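Local structure of exodeoxyribonuclease 10 (Escherichia coli, 4FZX) at residues 112-117 with 144-149. The protein degrades single-stranded and double-stranded DNA exonucleolytically from 3' to 5', as a magnesium-dependent nuclease of the DEDDh family. Numbering follows the deposited sequence.
Sequences YSNMAL and AALLID. With nucleotides of chain A.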
ATOM      1  N   TYR C 112     -22.371   2.299   8.628  1.00 15.05           N
ATOM      2  CA  TYR C 112     -22.197   3.723   8.376  1.00 14.52           C
ATOM      3  C   TYR C 112     -23.438   4.474   7.901  1.00 14.87           C
ATOM      4  O   TYR C 112     -23.340   5.621   7.422  1.00 13.89           O
ATOM      5  CB  TYR C 112     -20.980   3.994   7.481  1.00 15.07           C
ATOM      6  CG  TYR C 112     -21.017   3.343   6.111  1.00 14.49           C
ATOM      7  CD1 TYR C 112     -20.466   2.078   5.898  1.00 15.78           C
ATOM      8  CD2 TYR C 112     -21.524   4.024   5.014  1.00 17.21           C
ATOM      9  CE1 TYR C 112     -20.466   1.489   4.633  1.00 14.74           C
ATOM     10  CE2 TYR C 112     -21.493   3.466   3.739  1.00 15.06           C
ATOM     11  CZ  TYR C 112     -21.010   2.178   3.562  1.00 16.21           C
ATOM     12  OH  TYR C 112     -20.983   1.632   2.287  1.00 13.64           O
ATOM     13  N   SER C 113     -24.614   3.892   8.140  1.00 12.31           N
ATOM     14  CA  SER C 113     -25.837   4.677   8.118  1.00 13.42           C
ATOM     15  C   SER C 113     -25.891   5.605   9.330  1.00 13.70           C
ATOM     16  O   SER C 113     -25.237   5.350  10.336  1.00 14.03           O
ATOM     17  CB  SER C 113     -27.075   3.783   8.072  1.00 12.07           C
ATOM     18  OG  SER C 113     -27.312   3.195   9.329  1.00 13.13           O
ATOM     19  N   ASN C 114     -26.683   6.668   9.229  1.00 14.22           N
ATOM     20  CA  ASN C 114     -26.734   7.692  10.277  1.00 16.52           C
ATOM     21  C   ASN C 114     -27.117   7.109  11.642  1.00 17.41           C
ATOM     22  O   ASN C 114     -26.421   7.341  12.636  1.00 16.21           O
ATOM     23  CB  ASN C 114     -27.682   8.845   9.876  1.00 16.08           C
ATOM     24  CG  ASN C 114     -27.415  10.147  10.655  1.00 17.22           C
ATOM     25  OD1 ASN C 114     -26.284  10.470  10.993  1.00 17.99           O
ATOM     26  ND2 ASN C 114     -28.465  10.924  10.868  1.00 18.12           N
HETATM   27  N   MSE C 115     -28.203   6.333  11.686  1.00 18.91           N
HETATM   28  CA  MSE C 115     -28.677   5.788  12.961  1.00 20.72           C
HETATM   29  C   MSE C 115     -27.840   4.617  13.464  1.00 19.99           C
HETATM   30  O   MSE C 115     -27.645   4.463  14.675  1.00 21.19           O
HETATM   31  CB  MSE C 115     -30.151   5.397  12.914  1.00 22.04           C
HETATM   32  CG  MSE C 115     -30.727   5.012  14.309  1.00 30.66           C
HETATM   33 SE   MSE C 115     -30.591   6.477  15.642  1.00 52.21          SE
HETATM   34  CE  MSE C 115     -31.176   5.516  17.253  1.00 50.86           C
ATOM     35  N   ALA C 116     -27.313   3.810  12.548  1.00 18.71           N
ATOM     36  CA  ALA C 116     -26.405   2.743  12.955  1.00 18.70           C
ATOM     37  C   ALA C 116     -25.166   3.302  13.673  1.00 18.43           C
ATOM     38  O   ALA C 116     -24.740   2.766  14.687  1.00 18.96           O
ATOM     39  CB  ALA C 116     -26.006   1.906  11.776  1.00 18.38           C
ATOM     40  N   LEU C 117     -24.605   4.386  13.143  1.00 17.46           N
ATOM     41  CA  LEU C 117     -23.467   5.046  13.766  1.00 18.24           C
ATOM     42  C   LEU C 117     -23.870   5.566  15.143  1.00 17.48           C
ATOM     43  O   LEU C 117     -23.198   5.316  16.134  1.00 15.87           O
ATOM     44  CB  LEU C 117     -23.005   6.226  12.905  1.00 18.02           C
ATOM     45  CG  LEU C 117     -21.759   6.190  12.016  1.00 22.28           C
ATOM     46  CD1 LEU C 117     -20.805   5.019  12.281  1.00 17.03           C
ATOM     47  CD2 LEU C 117     -22.118   6.315  10.547  1.00 19.72           C
ATOM     48  N   ALA C 144     -25.152  15.975  14.092  1.00 10.52           N
ATOM     49  CA  ALA C 144     -24.322  16.893  14.865  1.00 11.15           C
ATOM     50  C   ALA C 144     -23.637  16.159  16.013  1.00 11.81           C
ATOM     51  O   ALA C 144     -22.424  16.296  16.211  1.00 12.41           O
ATOM     52  CB  ALA C 144     -25.156  18.065  15.397  1.00  9.73           C
ATOM     53  N   ALA C 145     -24.401  15.360  16.756  1.00 12.26           N
ATOM     54  CA  ALA C 145     -23.801  14.539  17.820  1.00 12.94           C
ATOM     55  C   ALA C 145     -22.708  13.630  17.260  1.00 12.64           C
ATOM     56  O   ALA C 145     -21.650  13.466  17.860  1.00 14.22           O
ATOM     57  CB  ALA C 145     -24.878  13.709  18.559  1.00 12.28           C
ATOM     58  N   LEU C 146     -22.967  13.040  16.100  1.00 12.64           N
ATOM     59  CA  LEU C 146     -21.976  12.208  15.446  1.00 11.66           C
ATOM     60  C   LEU C 146     -20.726  13.004  15.053  1.00 12.01           C
ATOM     61  O   LEU C 146     -19.609  12.515  15.184  1.00 12.57           O
ATOM     62  CB  LEU C 146     -22.578  11.536  14.217  1.00 11.39           C
ATOM     63  CG  LEU C 146     -21.586  10.799  13.320  1.00 11.66           C
ATOM     64  CD1 LEU C 146     -20.851   9.681  14.090  1.00 11.02           C
ATOM     65  CD2 LEU C 146     -22.276  10.261  12.062  1.00 11.21           C
ATOM     66  N   LEU C 147     -20.917  14.232  14.584  1.00 11.53           N
ATOM     67  CA  LEU C 147     -19.803  15.044  14.127  1.00 11.83           C
ATOM     68  C   LEU C 147     -18.935  15.473  15.313  1.00 12.46           C
ATOM     69  O   LEU C 147     -17.706  15.437  15.245  1.00 13.06           O
ATOM     70  CB  LEU C 147     -20.314  16.275  13.366  1.00 11.56           C
ATOM     71  CG  LEU C 147     -19.267  17.383  13.184  1.00 12.62           C
ATOM     72  CD1 LEU C 147     -18.217  16.997  12.109  1.00  8.24           C
ATOM     73  CD2 LEU C 147     -19.925  18.696  12.863  1.00  8.10           C
ATOM     74  N   ILE C 148     -19.576  15.797  16.427  1.00 13.09           N
ATOM     75  CA  ILE C 148     -18.842  16.183  17.629  1.00 13.33           C
ATOM     76  C   ILE C 148     -17.988  15.019  18.117  1.00 14.54           C
ATOM     77  O   ILE C 148     -16.803  15.192  18.433  1.00 14.83           O
ATOM     78  CB  ILE C 148     -19.788  16.679  18.765  1.00 12.91           C
ATOM     79  CG1 ILE C 148     -20.365  18.042  18.403  1.00 11.07           C
ATOM     80  CG2 ILE C 148     -19.022  16.771  20.111  1.00 13.29           C
ATOM     81  CD1 ILE C 148     -21.590  18.433  19.191  1.00 10.48           C
ATOM     82  N   ASP C 149     -18.579  13.826  18.111  1.00 15.02           N
ATOM     83  CA  ASP C 149     -17.869  12.592  18.458  1.00 13.98           C
ATOM     84  C   ASP C 149     -16.674  12.369  17.529  1.00 14.31           C
ATOM     85  O   ASP C 149     -15.557  12.101  17.987  1.00 14.72           O
ATOM     86  CB  ASP C 149     -18.842  11.409  18.391  1.00 13.57           C
ATOM     87  CG  ASP C 149     -18.175  10.070  18.635  1.00 17.26           C
ATOM     88  OD1 ASP C 149     -17.249   9.979  19.463  1.00 22.55           O
ATOM     89  OD2 ASP C 149     -18.633   9.080  18.034  1.00 25.27           O
TER
ATOM     90  P    DG A  15     -26.152   0.613   4.274  1.00 23.24           P
ATOM     91  OP1  DG A  15     -25.983   0.420   5.722  1.00 21.89           O
ATOM     92  OP2  DG A  15     -27.334   0.027   3.605  1.00 29.39           O
ATOM     93  O5'  DG A  15     -26.136   2.185   3.984  1.00 24.30           O
ATOM     94  C5'  DG A  15     -25.134   3.000   4.575  1.00 18.56           C
ATOM     95  C4'  DG A  15     -25.130   4.375   3.936  1.00 19.29           C
ATOM     96  O4'  DG A  15     -24.625   4.306   2.576  1.00 21.07           O
ATOM     97  C3'  DG A  15     -26.498   5.032   3.832  1.00 17.02           C
ATOM     98  O3'  DG A  15     -26.701   5.795   5.001  1.00 15.47           O
ATOM     99  C2'  DG A  15     -26.349   5.935   2.616  1.00 19.42           C
ATOM    100  C1'  DG A  15     -25.350   5.185   1.740  1.00 18.68           C
ATOM    101  N9   DG A  15     -25.998   4.350   0.743  1.00 19.58           N
ATOM    102  C8   DG A  15     -26.718   3.210   0.986  1.00 21.10           C
ATOM    103  N7   DG A  15     -27.153   2.640  -0.108  1.00 27.10           N
ATOM    104  C5   DG A  15     -26.676   3.450  -1.130  1.00 22.62           C
ATOM    105  C6   DG A  15     -26.852   3.324  -2.523  1.00 29.22           C
ATOM    106  O6   DG A  15     -27.463   2.423  -3.122  1.00 33.59           O
ATOM    107  N1   DG A  15     -26.228   4.361  -3.225  1.00 29.49           N
ATOM    108  C2   DG A  15     -25.513   5.391  -2.621  1.00 30.77           C
ATOM    109  N2   DG A  15     -24.998   6.330  -3.444  1.00 25.64           N
ATOM    110  N3   DG A  15     -25.360   5.513  -1.296  1.00 22.49           N
ATOM    111  C4   DG A  15     -25.963   4.506  -0.627  1.00 19.24           C
ATOM    112  P    DA A  16     -28.159   6.274   5.379  1.00 10.99           P
ATOM    113  OP1  DA A  16     -27.973   7.043   6.626  1.00 13.51           O
ATOM    114  OP2  DA A  16     -29.092   5.115   5.277  1.00 16.88           O
ATOM    115  O5'  DA A  16     -28.527   7.320   4.218  1.00 12.82           O
ATOM    116  C5'  DA A  16     -27.838   8.549   4.101  1.00  9.29           C
ATOM    117  C4'  DA A  16     -28.469   9.402   3.004  1.00  9.43           C
ATOM    118  O4'  DA A  16     -28.030   8.899   1.710  1.00 10.64           O
ATOM    119  C3'  DA A  16     -30.001   9.362   2.958  1.00 12.80           C
ATOM    120  O3'  DA A  16     -30.561  10.427   3.766  1.00  9.30           O
ATOM    121  C2'  DA A  16     -30.297   9.549   1.466  1.00  9.16           C
ATOM    122  C1'  DA A  16     -29.104   8.866   0.808  1.00 11.51           C
ATOM    123  N9   DA A  16     -29.398   7.493   0.472  1.00 14.42           N
ATOM    124  C8   DA A  16     -29.907   6.533   1.283  1.00 19.10           C
ATOM    125  N7   DA A  16     -30.158   5.407   0.666  1.00 20.55           N
ATOM    126  C5   DA A  16     -29.778   5.655  -0.631  1.00 15.96           C
ATOM    127  C6   DA A  16     -29.819   4.859  -1.782  1.00 19.96           C
ATOM    128  N6   DA A  16     -30.250   3.595  -1.790  1.00 19.71           N
ATOM    129  N1   DA A  16     -29.413   5.425  -2.930  1.00 25.01           N
ATOM    130  C2   DA A  16     -28.995   6.704  -2.912  1.00 26.61           C
ATOM    131  N3   DA A  16     -28.923   7.559  -1.889  1.00 19.36           N
ATOM    132  C4   DA A  16     -29.331   6.946  -0.771  1.00 17.27           C
ATOM    133  P    DC A  14     -24.497  -4.615   1.955  1.00 48.88           P
ATOM    134  OP1  DC A  14     -24.237  -5.281   3.252  1.00 46.68           O
ATOM    135  OP2  DC A  14     -25.717  -4.914   1.169  1.00 44.21           O
ATOM    136  O5'  DC A  14     -24.435  -3.020   2.158  1.00 44.66           O
ATOM    137  C5'  DC A  14     -23.180  -2.365   2.167  1.00 37.91           C
ATOM    138  C4'  DC A  14     -23.330  -0.864   2.005  1.00 34.31           C
ATOM    139  O4'  DC A  14     -22.929  -0.476   0.674  1.00 32.98           O
ATOM    140  C3'  DC A  14     -24.722  -0.288   2.217  1.00 30.20           C
ATOM    141  O3'  DC A  14     -24.810   0.084   3.594  1.00 24.12           O
ATOM    142  C2'  DC A  14     -24.703   0.957   1.340  1.00 33.34           C
ATOM    143  C1'  DC A  14     -23.624   0.683   0.296  1.00 33.49           C
ATOM    144  N1   DC A  14     -24.164   0.431  -1.053  1.00 31.45           N
ATOM    145  C2   DC A  14     -23.895   1.345  -2.065  1.00 30.48           C
ATOM    146  O2   DC A  14     -23.216   2.342  -1.798  1.00 31.11           O
ATOM    147  N3   DC A  14     -24.378   1.105  -3.305  1.00 32.71           N
ATOM    148  C4   DC A  14     -25.072  -0.012  -3.541  1.00 31.97           C
ATOM    149  N4   DC A  14     -25.517  -0.206  -4.794  1.00 31.85           N
ATOM    150  C5   DC A  14     -25.362  -0.955  -2.506  1.00 30.03           C
ATOM    151  C6   DC A  14     -24.891  -0.695  -1.288  1.00 30.48           C
TER
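The backbone N of Asn114 donates to OP1 of DA16 of the DNA strand, chain A, at 2.9 Å and 166°, a nearly straight bond from the first turn of helix 114-120 to the phosphate between DG15 and DA16. The first-turn N-H groups point out past the N-terminal end, and the helix dipole would probably favour the anion there. Ser113 is the N-cap: its OG accepts from Ala116 N at 3.3 Å, while its CA lies 3.4 Å from O3' of DG15 of chain A. The side-chain oxygen thus closes the helix start as the residue's backbone packs against the phosphodiester. Tyr112 carries the contact on along the strand, its CE2 lying 3.4 Å from O4' of DG15 and its OH 3.3 Å from O4' of DC14, both of chain A. The ring meets these sugars obliquely, set there by a CG held between backbone N and carbonyl carbon (chi1 60°).

Leu146 reaches this DNA-binding turn from helix 136-154. With CG anti to the backbone N (chi1 171°), the side chain extends toward helix 114-120, and CD2 comes 4.1 Å from Leu117 CG and 4.2 Å from Asn114 OD1. One methyl therefore touches two residues a helical turn apart; only 112 Å² is buried in total, a small, mainly apolar junction whose three touching residues are all buried. The side chain of Asn114 also lies about 6 Å from a bound sodium ion, consistent with a place close to the metal site formed by Asp6, Glu8 and Asp139. Helix 99-106 touches both segments, with Ala103 against Leu117 and Thr99 against Leu146, whereas Ala144 and Leu147 of helix 136-154 pack on strands 2-9 and 16-25 in the central sheet of the RNase H-like DEDDh exonuclease fold.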